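Side-chain contact in cupin 2, conserved barrel (Desulfitobacterium hafniense, PDB 2OZJ), which is of unknown function but belongs to the cupin superfamily, whose members share a conserved beta-barrel fold: residues 60-65 with 94-99. Numbering follows the deposited sequence.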
# COMPACT_ATOMS: atom_id res chain seq x y z
N THR A 60 -12.01 2.57 -0.43
CA THR A 60 -10.82 2.91 0.32
C THR A 60 -10.22 1.68 0.91
O THR A 60 -10.94 0.80 1.35
CB THR A 60 -11.18 3.83 1.49
OG1 THR A 60 -11.80 4.99 0.95
CG2 THR A 60 -9.94 4.25 2.26
N LEU A 61 -8.90 1.57 0.86
CA LEU A 61 -8.19 0.58 1.68
C LEU A 61 -7.32 1.29 2.70
O LEU A 61 -6.59 2.23 2.38
CB LEU A 61 -7.36 -0.39 0.86
CG LEU A 61 -5.94 -0.12 0.34
CD1 LEU A 61 -4.90 -0.05 1.47
CD2 LEU A 61 -5.52 -1.19 -0.66
N TYR A 62 -7.41 0.80 3.91
CA TYR A 62 -6.58 1.23 5.05
C TYR A 62 -5.57 0.12 5.38
O TYR A 62 -5.92 -1.07 5.48
CB TYR A 62 -7.44 1.47 6.28
CG TYR A 62 -8.38 2.60 6.15
CD1 TYR A 62 -7.92 3.89 6.18
CD2 TYR A 62 -9.74 2.40 6.00
CE1 TYR A 62 -8.78 4.96 6.05
CE2 TYR A 62 -10.62 3.49 5.88
CZ TYR A 62 -10.12 4.75 5.90
OH TYR A 62 -10.95 5.84 5.78
N LEU A 63 -4.32 0.51 5.57
CA LEU A 63 -3.24 -0.39 5.96
C LEU A 63 -2.54 0.19 7.18
O LEU A 63 -2.02 1.31 7.13
CB LEU A 63 -2.22 -0.61 4.85
CG LEU A 63 -0.96 -1.43 5.20
CD1 LEU A 63 -1.18 -2.95 5.41
CD2 LEU A 63 0.03 -1.22 4.01
N ILE A 64 -2.58 -0.55 8.29
CA ILE A 64 -1.97 -0.08 9.52
C ILE A 64 -0.47 -0.35 9.47
O ILE A 64 -0.05 -1.48 9.25
CB ILE A 64 -2.59 -0.70 10.77
CG1 ILE A 64 -4.09 -0.57 10.74
CG2 ILE A 64 -2.03 -0.02 12.05
CD1 ILE A 64 -4.58 0.83 10.63
N LEU A 65 0.34 0.69 9.64
CA LEU A 65 1.78 0.57 9.54
C LEU A 65 2.42 0.35 10.91
O LEU A 65 3.42 -0.36 11.04
CB LEU A 65 2.37 1.83 8.90
CG LEU A 65 1.83 2.17 7.52
CD1 LEU A 65 2.42 3.49 7.06
CD2 LEU A 65 2.10 1.04 6.51
N HIS A 94 -18.03 5.75 8.08
CA HIS A 94 -17.10 5.10 8.99
C HIS A 94 -16.24 6.14 9.69
O HIS A 94 -16.14 7.28 9.26
CB HIS A 94 -16.22 4.07 8.25
CG HIS A 94 -15.26 4.66 7.26
ND1 HIS A 94 -15.68 5.22 6.07
CD2 HIS A 94 -13.92 4.75 7.26
CE1 HIS A 94 -14.63 5.63 5.39
NE2 HIS A 94 -13.54 5.37 6.10
N ALA A 95 -15.60 5.72 10.78
CA ALA A 95 -14.63 6.56 11.49
C ALA A 95 -13.47 5.70 11.95
O ALA A 95 -13.61 4.52 12.22
CB ALA A 95 -15.28 7.29 12.67
N ILE A 96 -12.29 6.29 12.01
CA ILE A 96 -11.13 5.57 12.47
C ILE A 96 -10.49 6.37 13.61
O ILE A 96 -10.48 7.60 13.60
CB ILE A 96 -10.22 5.15 11.23
CG1 ILE A 96 -8.90 4.51 11.66
CG2 ILE A 96 -9.99 6.28 10.20
CD1 ILE A 96 -8.35 3.61 10.52
N ALA A 97 -10.06 5.68 14.65
CA ALA A 97 -9.48 6.29 15.84
C ALA A 97 -8.30 5.44 16.24
O ALA A 97 -8.28 4.25 15.97
CB ALA A 97 -10.46 6.34 16.95
N GLY A 98 -7.31 6.06 16.86
CA GLY A 98 -6.16 5.32 17.36
C GLY A 98 -6.46 4.71 18.71
O GLY A 98 -7.25 5.24 19.49
N LYS A 99 -5.82 3.57 18.97
CA LYS A 99 -5.74 3.02 20.31
C LYS A 99 -4.33 3.40 20.70
O LYS A 99 -3.39 2.64 20.51
CB LYS A 99 -5.93 1.51 20.30
CG LYS A 99 -7.39 1.09 20.13
CD LYS A 99 -7.56 -0.43 19.92
CE LYS A 99 -7.01 -1.25 21.05
NZ LYS A 99 -7.41 -2.69 20.91
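Tyr62 reaches across the barrel to His94, and the two side chains, leaning in from facing sides of it, are joined at their ends by one hydrogen bond: Tyr62 OH lies 2.7 Å from His94 NE2. The angle at OH between Tyr62 CZ and His94 NE2 is about 116°, ordinary for a phenol oxygen. On the imidazole side OH sits at the ring edge, in plane with it, and NE2 likewise lies near the plane of the phenol. The two planes are nonetheless turned 62° against each other, so the rings meet rim to rim, centroids 5.5 Å apart, without stacking. Tyr62 CE2 also comes alongside, 3.5 Å from His94 NE2.

Both strands belong to a cupin barrel, 60-65 in the six-stranded sheet and 95-98 in the three-stranded sheet facing it. By sequence, His94 probably corresponds to the histidine of the second cupin motif, which in metal-binding relatives is a ligand; here its NE2 meets a tyrosine. Glu54, touching His94, and Thr60 probably stand at first-motif positions usually held by histidine and glutamate.

The imidazole is held at two points, since His94 ND1 bonds the carbonyl oxygen of Lys92; a chi1 of 67° tucks CG between the two backbone branches at CA, and the ring can face inward to Tyr62. The phenol is covered on both faces. Thr60 CG2 lies 3.7 Å from one face, offset toward the rim, while Ile96 lowers its terminal methyl over the opposite face, CD1 being 4.4 Å from Tyr62 CD1. Ile71 and Met104 each touch both Tyr62 and Ile96, extending this apolar packing along the interior between the sheets.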